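Local atomic coordinates of TetR family transcription regulator (Marinobacter aquaeolei, PDB entry 3PAS), a protein that probably binds cis-regulatory DNA through a helix-turn-helix motif, as a dimeric transcription regulator of the TetR family. Residues R86-W89 / H90-R94; P158-H161 / L162-C166; H177-L180 / A181-A185. All coordinates share one frame; numbering follows the deposited sequence.

Interaction 1. Residues R86-W89 / H90-R94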
ATOM      1  N   ARG B  86      10.610  15.360  10.142  1.00 16.89           N
ATOM      2  CA  ARG B  86      11.130  14.291  10.957  1.00 17.56           C
ATOM      3  C   ARG B  86      10.299  14.157  12.253  1.00 18.50           C
ATOM      4  O   ARG B  86       9.933  13.029  12.680  1.00 19.84           O
ATOM      5  CB  ARG B  86      12.605  14.530  11.298  1.00 17.12           C
ATOM      6  CG  ARG B  86      13.252  13.405  12.064  1.00 20.43           C
ATOM      7  CD  ARG B  86      14.730  13.701  12.327  1.00 26.57           C
ATOM      8  NE  ARG B  86      14.824  14.664  13.391  1.00 30.68           N
ATOM      9  CZ  ARG B  86      14.702  14.368  14.680  1.00 38.68           C
ATOM     10  NH1 ARG B  86      14.486  13.118  15.063  1.00 37.55           N
ATOM     11  NH2 ARG B  86      14.793  15.338  15.599  1.00 33.20           N
ATOM     12  N   ARG B  87       9.947  15.289  12.881  1.00 18.47           N
ATOM     13  CA  ARG B  87       9.153  15.190  14.110  1.00 19.46           C
ATOM     14  C   ARG B  87       7.787  14.631  13.813  1.00 18.11           C
ATOM     15  O   ARG B  87       7.289  13.805  14.531  1.00 19.26           O
ATOM     16  CB  ARG B  87       8.981  16.528  14.781  1.00 20.84           C
ATOM     17  CG  ARG B  87      10.241  17.053  15.327  1.00 24.96           C
ATOM     18  CD  ARG B  87      10.068  18.498  15.771  1.00 33.68           C
ATOM     19  NE  ARG B  87      11.099  18.871  16.746  1.00 39.47           N
ATOM     20  CZ  ARG B  87      10.982  18.740  18.073  1.00 46.18           C
ATOM     21  NH1 ARG B  87       9.877  18.250  18.649  1.00 41.62           N
ATOM     22  NH2 ARG B  87      12.002  19.100  18.831  1.00 49.52           N
ATOM     23  N   GLN B  88       7.155  15.125  12.765  1.00 20.70           N
ATOM     24  CA  GLN B  88       5.813  14.694  12.320  0.50 17.85           C
ATOM     25  C   GLN B  88       5.814  13.198  12.036  1.00 18.19           C
ATOM     26  O   GLN B  88       4.881  12.498  12.329  1.00 18.40           O
ATOM     27  CB  GLN B  88       5.444  15.438  11.038  0.50 19.07           C
ATOM     28  CG  GLN B  88       4.508  14.678  10.062  0.50 17.18           C
ATOM     29  CD  GLN B  88       5.104  14.717   8.676  0.50 22.01           C
ATOM     30  OE1 GLN B  88       6.088  13.994   8.365  0.50 20.95           O
ATOM     31  NE2 GLN B  88       4.571  15.629   7.841  0.50 27.88           N
ATOM     32  N   TRP B  89       6.884  12.748  11.408  1.00 17.03           N
ATOM     33  CA  TRP B  89       7.046  11.318  11.038  1.00 18.68           C
ATOM     34  C   TRP B  89       7.047  10.441  12.243  1.00 18.48           C
ATOM     35  O   TRP B  89       6.317   9.443  12.290  1.00 19.15           O
ATOM     36  CB  TRP B  89       8.300  11.111  10.218  1.00 18.41           C
ATOM     37  CG  TRP B  89       8.728   9.710   9.973  1.00 18.42           C
ATOM     38  CD1 TRP B  89       9.319   8.864  10.853  1.00 20.00           C
ATOM     39  CD2 TRP B  89       8.610   8.990   8.740  1.00 16.46           C
ATOM     40  NE1 TRP B  89       9.548   7.654  10.259  1.00 19.13           N
ATOM     41  CE2 TRP B  89       9.142   7.717   8.954  1.00 19.06           C
ATOM     42  CE3 TRP B  89       8.121   9.322   7.468  1.00 22.33           C
ATOM     43  CZ2 TRP B  89       9.217   6.745   7.941  1.00 20.74           C
ATOM     44  CZ3 TRP B  89       8.192   8.395   6.484  1.00 17.06           C
ATOM     45  CH2 TRP B  89       8.748   7.081   6.727  1.00 20.46           C
ATOM     46  N   HIS B  90       7.855  10.803  13.223  1.00 19.86           N
ATOM     47  CA  HIS B  90       7.899  10.072  14.486  1.00 20.55           C
ATOM     48  C   HIS B  90       6.534  10.089  15.164  1.00 21.18           C
ATOM     49  O   HIS B  90       6.113   9.069  15.693  1.00 17.10           O
ATOM     50  CB  HIS B  90       8.985  10.602  15.457  1.00 25.54           C
ATOM     51  CG  HIS B  90      10.363  10.061  15.195  1.00 23.04           C
ATOM     52  ND1 HIS B  90      10.882   8.958  15.853  1.00 21.53           N
ATOM     53  CD2 HIS B  90      11.331  10.494  14.363  1.00 23.84           C
ATOM     54  CE1 HIS B  90      12.116   8.746  15.426  1.00 19.92           C
ATOM     55  NE2 HIS B  90      12.404   9.656  14.504  1.00 20.84           N
ATOM     56  N   THR B  91       5.843  11.237  15.192  1.00 19.08           N
ATOM     57  CA  THR B  91       4.515  11.301  15.869  1.00 18.40           C
ATOM     58  C   THR B  91       3.457  10.404  15.149  1.00 18.90           C
ATOM     59  O   THR B  91       2.752   9.617  15.780  1.00 19.91           O
ATOM     60  CB  THR B  91       4.024  12.748  15.937  1.00 19.36           C
ATOM     61  OG1 THR B  91       4.957  13.466  16.743  1.00 19.49           O
ATOM     62  CG2 THR B  91       2.640  12.788  16.539  1.00 23.61           C
ATOM     63  N   LEU B  92       3.452  10.454  13.828  1.00 21.10           N
ATOM     64  CA  LEU B  92       2.533   9.633  13.022  1.00 19.67           C
ATOM     65  C   LEU B  92       2.818   8.122  13.172  1.00 18.97           C
ATOM     66  O   LEU B  92       1.903   7.303  13.284  1.00 17.85           O
ATOM     67  CB  LEU B  92       2.603  10.004  11.575  1.00 17.49           C
ATOM     68  CG  LEU B  92       1.900  11.292  11.099  1.00 27.17           C
ATOM     69  CD1 LEU B  92       2.349  11.654   9.670  1.00 23.99           C
ATOM     70  CD2 LEU B  92       0.421  11.261  11.218  1.00 23.11           C
ATOM     71  N   PHE B  93       4.080   7.775  13.201  1.00 19.31           N
ATOM     72  CA  PHE B  93       4.466   6.381  13.319  1.00 19.89           C
ATOM     73  C   PHE B  93       3.996   5.880  14.692  1.00 20.11           C
ATOM     74  O   PHE B  93       3.439   4.786  14.781  1.00 19.81           O
ATOM     75  CB  PHE B  93       5.970   6.244  13.128  1.00 16.00           C
ATOM     76  CG  PHE B  93       6.396   4.880  12.655  1.00 23.33           C
ATOM     77  CD1 PHE B  93       6.238   3.784  13.466  1.00 19.99           C
ATOM     78  CD2 PHE B  93       7.031   4.712  11.435  1.00 19.79           C
ATOM     79  CE1 PHE B  93       6.651   2.545  13.062  1.00 20.60           C
ATOM     80  CE2 PHE B  93       7.402   3.482  11.015  1.00 24.27           C
ATOM     81  CZ  PHE B  93       7.250   2.386  11.839  1.00 23.70           C
ATOM     82  N   ARG B  94       4.170   6.694  15.747  1.00 20.26           N
ATOM     83  CA  ARG B  94       3.738   6.310  17.082  1.00 20.42           C
ATOM     84  C   ARG B  94       2.231   6.189  17.182  1.00 20.26           C
ATOM     85  O   ARG B  94       1.731   5.298  17.850  1.00 20.90           O
ATOM     86  CB  ARG B  94       4.232   7.310  18.122  1.00 22.45           C
ATOM     87  CG  ARG B  94       5.713   7.224  18.330  1.00 30.42           C
ATOM     88  CD  ARG B  94       6.239   8.292  19.304  1.00 37.50           C
ATOM     89  NE  ARG B  94       7.588   7.923  19.744  1.00 34.63           N
ATOM     90  CZ  ARG B  94       7.995   7.781  21.005  1.00 42.75           C
ATOM     91  NH1 ARG B  94       7.196   8.025  22.049  1.00 38.92           N
ATOM     92  NH2 ARG B  94       9.244   7.401  21.215  1.00 36.36           N
TER
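Trp89 meets both His90 and Phe93 within a single turn of helix 81-98, and the three rings form a small aromatic cluster along one flank of it. The Trp89 side chain sets off with CG anti to its own backbone N (chi1 170°), which carries the indole beside the start of the next turn. Its CB lies 3.1 Å from His90 N, and CD1 follows the same backbone at 3.4 Å from His90 N. Farther out, NE1 comes to 4.0 Å from Phe93 CD2, while this N-H makes a weak hydrogen bond to the carbonyl of Ile178 on helix 175-189. The six-membered ring at the tip goes on to pack against Ile159 of helix 148-167. The indole presents its edge to the face of the His90 imidazole in a T-shaped pair, the planes at 71°. Phe93 runs alongside the indole and points the same way, but its ring is oblique to it, so that the two rings are not stacked.

At its edge the imidazole meets Arg86. His90 CD2 lies 3.3 Å from Arg86 O, with that oxygen in the plane of the ring. The guanidinium stands at 72° to the imidazole, and Arg86 NH1 stays 4.1 Å from His90 NE2; both nitrogens share OE1 of Glu179 on helix 175-189. Arg86 also forms a salt bridge with Glu83. Behind these side chains the backbone bonds run regularly, Phe93 N to Trp89 O at 2.9 Å among them. On another face Gln88, in one of its two conformers, packs CG against Leu92 CD1. The aromatic cluster belongs to a helix lodged between helices 52-76, 148-167 and 175-189, in the all-helical C-terminal domain of a TetR-family regulator.

Interaction 2. Residues P158-H161 / L162-C166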
ATOM      1  N   PRO B 158       4.752   5.455   3.387  1.00 19.19           N
ATOM      2  CA  PRO B 158       5.553   4.391   4.024  1.00 19.69           C
ATOM      3  C   PRO B 158       5.312   4.211   5.533  1.00 15.85           C
ATOM      4  O   PRO B 158       5.607   3.127   6.057  1.00 19.88           O
ATOM      5  CB  PRO B 158       7.014   4.806   3.740  1.00 19.70           C
ATOM      6  CG  PRO B 158       6.899   5.642   2.481  1.00 23.67           C
ATOM      7  CD  PRO B 158       5.579   6.396   2.632  1.00 21.07           C
ATOM      8  N   ILE B 159       4.823   5.240   6.215  1.00 19.36           N
ATOM      9  CA  ILE B 159       4.468   5.154   7.644  1.00 18.29           C
ATOM     10  C   ILE B 159       3.352   4.085   7.832  1.00 20.02           C
ATOM     11  O   ILE B 159       3.509   3.165   8.608  1.00 18.77           O
ATOM     12  CB  ILE B 159       4.038   6.491   8.257  1.00 17.27           C
ATOM     13  CG1 ILE B 159       5.170   7.538   8.085  1.00 20.01           C
ATOM     14  CG2 ILE B 159       3.671   6.287   9.790  1.00 17.35           C
ATOM     15  CD1 ILE B 159       4.850   8.952   8.507  1.00 17.07           C
ATOM     16  N   TYR B 160       2.284   4.185   7.069  1.00 22.95           N
ATOM     17  CA  TYR B 160       1.224   3.165   7.060  1.00 23.21           C
ATOM     18  C   TYR B 160       1.757   1.741   6.817  1.00 21.92           C
ATOM     19  O   TYR B 160       1.503   0.813   7.590  1.00 22.24           O
ATOM     20  CB  TYR B 160       0.198   3.526   5.980  1.00 27.22           C
ATOM     21  CG  TYR B 160      -1.019   2.618   5.949  1.00 30.78           C
ATOM     22  CD1 TYR B 160      -2.149   2.897   6.700  1.00 34.77           C
ATOM     23  CD2 TYR B 160      -1.046   1.489   5.112  1.00 34.56           C
ATOM     24  CE1 TYR B 160      -3.287   2.042   6.650  1.00 41.15           C
ATOM     25  CE2 TYR B 160      -2.156   0.651   5.045  1.00 40.65           C
ATOM     26  CZ  TYR B 160      -3.262   0.922   5.820  1.00 41.73           C
ATOM     27  OH  TYR B 160      -4.339   0.073   5.745  1.00 56.17           O
ATOM     28  N   HIS B 161       2.556   1.584   5.777  1.00 22.73           N
ATOM     29  CA  HIS B 161       3.111   0.271   5.406  1.00 22.22           C
ATOM     30  C   HIS B 161       4.011  -0.293   6.496  1.00 22.97           C
ATOM     31  O   HIS B 161       3.878  -1.441   6.853  1.00 21.23           O
ATOM     32  CB  HIS B 161       3.831   0.413   4.067  1.00 26.61           C
ATOM     33  CG  HIS B 161       4.401  -0.857   3.523  1.00 29.41           C
ATOM     34  ND1 HIS B 161       3.619  -1.868   2.992  1.00 33.57           N
ATOM     35  CD2 HIS B 161       5.690  -1.271   3.412  1.00 29.69           C
ATOM     36  CE1 HIS B 161       4.408  -2.855   2.585  1.00 41.31           C
ATOM     37  NE2 HIS B 161       5.672  -2.517   2.821  1.00 28.44           N
ATOM     38  N   LEU B 162       4.890   0.541   7.057  1.00 21.07           N
ATOM     39  CA  LEU B 162       5.827   0.100   8.096  1.00 21.69           C
ATOM     40  C   LEU B 162       5.124  -0.151   9.427  1.00 20.31           C
ATOM     41  O   LEU B 162       5.479  -1.105  10.149  1.00 22.06           O
ATOM     42  CB  LEU B 162       6.962   1.089   8.253  1.00 17.48           C
ATOM     43  CG  LEU B 162       7.979   1.051   7.083  1.00 19.62           C
ATOM     44  CD1 LEU B 162       8.992   2.268   7.150  1.00 18.63           C
ATOM     45  CD2 LEU B 162       8.729  -0.245   7.093  1.00 18.35           C
ATOM     46  N   VAL B 163       4.138   0.683   9.773  1.00 19.94           N
ATOM     47  CA  VAL B 163       3.325   0.398  10.980  1.00 21.48           C
ATOM     48  C   VAL B 163       2.685  -1.007  10.874  1.00 23.08           C
ATOM     49  O   VAL B 163       2.658  -1.788  11.815  1.00 24.28           O
ATOM     50  CB  VAL B 163       2.301   1.476  11.218  1.00 20.39           C
ATOM     51  CG1 VAL B 163       1.176   0.955  12.226  1.00 19.12           C
ATOM     52  CG2 VAL B 163       3.012   2.755  11.766  1.00 17.64           C
ATOM     53  N   GLN B 164       2.158  -1.298   9.703  1.00 25.42           N
ATOM     54  CA  GLN B 164       1.471  -2.574   9.455  1.00 28.03           C
ATOM     55  C   GLN B 164       2.473  -3.725   9.597  1.00 29.67           C
ATOM     56  O   GLN B 164       2.210  -4.687  10.329  1.00 31.11           O
ATOM     57  CB  GLN B 164       0.811  -2.546   8.084  1.00 29.68           C
ATOM     58  CG  GLN B 164       0.099  -3.847   7.653  1.00 43.83           C
ATOM     59  CD  GLN B 164      -0.896  -3.623   6.512  1.00 51.12           C
ATOM     60  OE1 GLN B 164      -1.943  -2.976   6.685  1.00 49.00           O
ATOM     61  NE2 GLN B 164      -0.590  -4.189   5.355  1.00 60.85           N
ATOM     62  N   ARG B 165       3.637  -3.600   8.955  1.00 25.62           N
ATOM     63  CA  ARG B 165       4.698  -4.581   9.135  1.00 24.84           C
ATOM     64  C   ARG B 165       5.092  -4.760  10.602  1.00 26.84           C
ATOM     65  O   ARG B 165       5.316  -5.891  11.061  1.00 26.54           O
ATOM     66  CB  ARG B 165       5.915  -4.264   8.249  1.00 23.52           C
ATOM     67  CG  ARG B 165       5.661  -4.466   6.767  1.00 32.61           C
ATOM     68  CD  ARG B 165       6.934  -4.405   5.917  1.00 39.59           C
ATOM     69  NE  ARG B 165       7.646  -5.673   6.015  1.00 49.25           N
ATOM     70  CZ  ARG B 165       8.081  -6.417   5.003  1.00 50.07           C
ATOM     71  NH1 ARG B 165       7.967  -6.033   3.727  1.00 48.06           N
ATOM     72  NH2 ARG B 165       8.721  -7.541   5.285  1.00 56.42           N
ATOM     73  N   CYS B 166       5.169  -3.679  11.356  1.00 26.47           N
ATOM     74  CA  CYS B 166       5.527  -3.779  12.766  0.50 28.00           C
ATOM     75  C   CYS B 166       4.510  -4.588  13.525  1.00 30.91           C
ATOM     76  O   CYS B 166       4.870  -5.486  14.278  1.00 32.14           O
ATOM     77  CB  CYS B 166       5.616  -2.406  13.429  0.50 28.11           C
ATOM     78  SG  CYS B 166       7.003  -1.513  12.893  0.50 20.86           S
TER
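Val163 N donates to Ile159 O at 2.8 Å, the N-H nearly in line with the acceptor at 166°; it is one of four i to i+4 bonds in this turn of helix 148-167, part of the dimer interface of the TetR-like C-terminal domain. The helix is kinked at Pro158, whose nitrogen has no hydrogen to give to the turn before. Its carbonyl still accepts from Leu162 N, and Leu162 CG sits 3.3 Å from the same Pro158 O.

His161 and Arg165 run side by side on the face turned to the second subunit. Arg165 CG lies over one face of the imidazole, whereas the guanidinium, its plane 78° from the ring, has His161 NE2 near its edge. OE1 of Glu152 of the second subunit binds both: it accepts a hydrogen bond from His161 NE2 and forms a salt bridge with Arg165 NH1. The Arg165 chain bends at its third torsion (chi3 79°), and its NE bonds to Ser170. Toward the protein interior, Ile159 CG2 touches Val163 CG2 at 4.1 Å. On the flank facing helix 100-110, Gln164 OE1 stands 4.0 Å from both CE2 and OH of Tyr160.

Interaction 3. Residues H177-L180 / A181-A185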
ATOM      1  N   HIS B 177      14.913   2.505  14.328  1.00 24.01           N
ATOM      2  CA  HIS B 177      14.340   2.086  13.053  1.00 26.06           C
ATOM      3  C   HIS B 177      13.376   3.128  12.476  1.00 21.78           C
ATOM      4  O   HIS B 177      13.362   3.344  11.276  1.00 22.89           O
ATOM      5  CB  HIS B 177      13.619   0.717  13.154  1.00 27.04           C
ATOM      6  CG  HIS B 177      14.542  -0.465  13.125  1.00 35.47           C
ATOM      7  ND1 HIS B 177      14.102  -1.754  13.356  1.00 37.40           N
ATOM      8  CD2 HIS B 177      15.874  -0.559  12.880  1.00 39.32           C
ATOM      9  CE1 HIS B 177      15.123  -2.593  13.267  1.00 40.44           C
ATOM     10  NE2 HIS B 177      16.211  -1.893  12.983  1.00 45.88           N
ATOM     11  N   ILE B 178      12.580   3.772  13.323  1.00 20.05           N
ATOM     12  CA  ILE B 178      11.648   4.787  12.866  1.00 19.85           C
ATOM     13  C   ILE B 178      12.457   5.936  12.243  1.00 21.18           C
ATOM     14  O   ILE B 178      12.107   6.441  11.168  1.00 18.73           O
ATOM     15  CB  ILE B 178      10.697   5.276  14.009  1.00 19.45           C
ATOM     16  CG1 ILE B 178       9.697   4.168  14.417  1.00 23.81           C
ATOM     17  CG2 ILE B 178       9.944   6.460  13.569  1.00 16.63           C
ATOM     18  CD1 ILE B 178       8.976   4.367  15.802  1.00 21.84           C
ATOM     19  N   GLU B 179      13.564   6.297  12.896  1.00 21.41           N
ATOM     20  CA  GLU B 179      14.439   7.398  12.415  1.00 20.05           C
ATOM     21  C   GLU B 179      15.107   7.005  11.090  1.00 21.38           C
ATOM     22  O   GLU B 179      15.161   7.803  10.168  1.00 17.55           O
ATOM     23  CB  GLU B 179      15.507   7.734  13.473  1.00 22.37           C
ATOM     24  CG  GLU B 179      16.524   8.809  13.087  1.00 26.82           C
ATOM     25  CD  GLU B 179      16.011  10.235  13.213  1.00 28.89           C
ATOM     26  OE1 GLU B 179      14.808  10.475  13.562  1.00 22.96           O
ATOM     27  OE2 GLU B 179      16.853  11.137  12.985  1.00 26.30           O
ATOM     28  N   LEU B 180      15.638   5.793  11.002  1.00 19.21           N
ATOM     29  CA  LEU B 180      16.278   5.298   9.800  1.00 18.93           C
ATOM     30  C   LEU B 180      15.304   5.304   8.614  1.00 20.91           C
ATOM     31  O   LEU B 180      15.647   5.744   7.521  1.00 20.81           O
ATOM     32  CB  LEU B 180      16.780   3.890  10.038  1.00 22.32           C
ATOM     33  CG  LEU B 180      17.314   3.077   8.868  1.00 20.94           C
ATOM     34  CD1 LEU B 180      18.491   3.838   8.192  1.00 27.83           C
ATOM     35  CD2 LEU B 180      17.785   1.739   9.429  1.00 30.40           C
ATOM     36  N   ALA B 181      14.079   4.839   8.854  1.00 22.11           N
ATOM     37  CA  ALA B 181      13.040   4.885   7.830  1.00 20.74           C
ATOM     38  C   ALA B 181      12.761   6.340   7.404  1.00 22.33           C
ATOM     39  O   ALA B 181      12.629   6.618   6.198  1.00 18.93           O
ATOM     40  CB  ALA B 181      11.734   4.232   8.400  1.00 18.63           C
ATOM     41  N   PHE B 182      12.672   7.278   8.361  1.00 16.99           N
ATOM     42  CA  PHE B 182      12.524   8.684   7.970  1.00 18.88           C
ATOM     43  C   PHE B 182      13.699   9.180   7.127  1.00 19.38           C
ATOM     44  O   PHE B 182      13.483   9.922   6.151  1.00 17.66           O
ATOM     45  CB  PHE B 182      12.326   9.682   9.152  1.00 18.22           C
ATOM     46  CG  PHE B 182      12.401  11.136   8.710  1.00 16.48           C
ATOM     47  CD1 PHE B 182      11.321  11.717   8.133  1.00 14.42           C
ATOM     48  CD2 PHE B 182      13.593  11.876   8.797  1.00 19.77           C
ATOM     49  CE1 PHE B 182      11.374  13.036   7.658  1.00 18.46           C
ATOM     50  CE2 PHE B 182      13.659  13.188   8.322  1.00 17.88           C
ATOM     51  CZ  PHE B 182      12.547  13.766   7.770  1.00 16.64           C
ATOM     52  N   ASN B 183      14.924   8.812   7.498  1.00 18.46           N
ATOM     53  CA  ASN B 183      16.084   9.229   6.683  1.00 17.61           C
ATOM     54  C   ASN B 183      15.998   8.757   5.206  1.00 16.88           C
ATOM     55  O   ASN B 183      16.378   9.466   4.296  1.00 18.04           O
ATOM     56  CB  ASN B 183      17.391   8.771   7.311  1.00 20.48           C
ATOM     57  CG  ASN B 183      17.711   9.544   8.607  1.00 24.60           C
ATOM     58  OD1 ASN B 183      17.202  10.644   8.827  1.00 26.13           O
ATOM     59  ND2 ASN B 183      18.488   8.941   9.474  1.00 24.17           N
HETATM   60  N   MSE B 184      15.457   7.564   5.014  1.00 19.08           N
HETATM   61  CA  MSE B 184      15.221   7.026   3.681  1.00 18.74           C
HETATM   62  C   MSE B 184      14.138   7.819   2.955  1.00 17.42           C
HETATM   63  O   MSE B 184      14.297   8.130   1.744  1.00 18.48           O
HETATM   64  CB  MSE B 184      14.917   5.530   3.741  1.00 18.54           C
HETATM   65  CG  MSE B 184      16.131   4.748   4.218  1.00 21.59           C
HETATM   66 SE   MSE B 184      15.780   2.916   4.489  0.75 21.84          SE
HETATM   67  CE  MSE B 184      15.791   2.329   2.537  1.00 18.50           C
ATOM     68  N   ALA B 185      13.052   8.141   3.667  1.00 16.06           N
ATOM     69  CA  ALA B 185      11.944   8.923   3.093  1.00 16.22           C
ATOM     70  C   ALA B 185      12.419  10.301   2.698  1.00 17.71           C
ATOM     71  O   ALA B 185      12.112  10.781   1.595  1.00 17.96           O
ATOM     72  CB  ALA B 185      10.743   9.031   4.050  1.00 14.81           C
TER
HETATM   73  O   HOH W   1      19.377  10.162  12.086  1.00 30.38           O
HETATM   74  O   HOH W   2      17.517  12.538  10.641  1.00 30.55           O
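Two waters join Glu179 to Asn183, one turn on along helix 175-189, and both give a proton to the same carboxylate oxygen, Glu179 OE2. One of them, 2.9 Å from Glu179 OE2, accepts in turn from Asn183 ND2 at 3.0 Å. The other lies 2.8 Å from Glu179 OE2 and donates a short bond to Asn183 OD1. Each end of the amide is thus linked to one carboxylate oxygen through its own water. The second torsion of Glu179 (chi2 79°) bends the acid toward the next turn, where Asn183 lies, and the amide and carboxylate planes stand 78° apart. The remaining oxygen, OE1, turns to helix 81-98, where it forms a salt bridge with Arg86 and accepts a hydrogen bond from His90. Asn183 OD1 also accepts from Arg82. A leucine in place of Asn183 would probably leave both waters without their second anchor and Arg82 without this acceptor, so that OE2 of Glu179 loses its water-mediated tie to this turn.

The backbone beneath is regular helix, with Asn183 N bonded to Glu179 O at 2.9 Å. Asn183 CG lies 3.5 Å from that carbonyl oxygen, so the amide rests close against the helix. Ala181 CB lies 3.4 Å from His177 O, its small size letting Trp89 and Leu162 approach. Phe182 meets Trp89 edge to face. Met184, present as selenomethionine, has CG 3.5 Å from Leu180 O, and both side chains face the second subunit, Leu180 on its Leu150 and Met184 on its Phe154. A helix with one flank on the domain core and another on the partner chain is characteristic of TetR-family dimers, in which the last helices of each subunit build the interface.

In the fold
All three interactions are single helical turns of the C-terminal domain, on three helices that pack together. Each is partly buried, and among the touching residues of interactions 2 and 3 none is fully exposed. Interaction 1 is nearest the centre of the chain and touches both others: Trp89 CE3 meets Ile159 CD1 of interaction 2 at 3.5 Å, an apolar junction, whereas its link to interaction 3 combines packing with a charged and hydrogen-bonded group around Glu179. Interactions 2 and 3 meet through Leu162 CD1 and Ala181 CB, and both reach the second subunit, the former by charged and polar groups as well as packing, the latter through apolar packing. Aromatic rings dominate interaction 1, whereas water-bridged polar groups mark the more peripheral interaction 3.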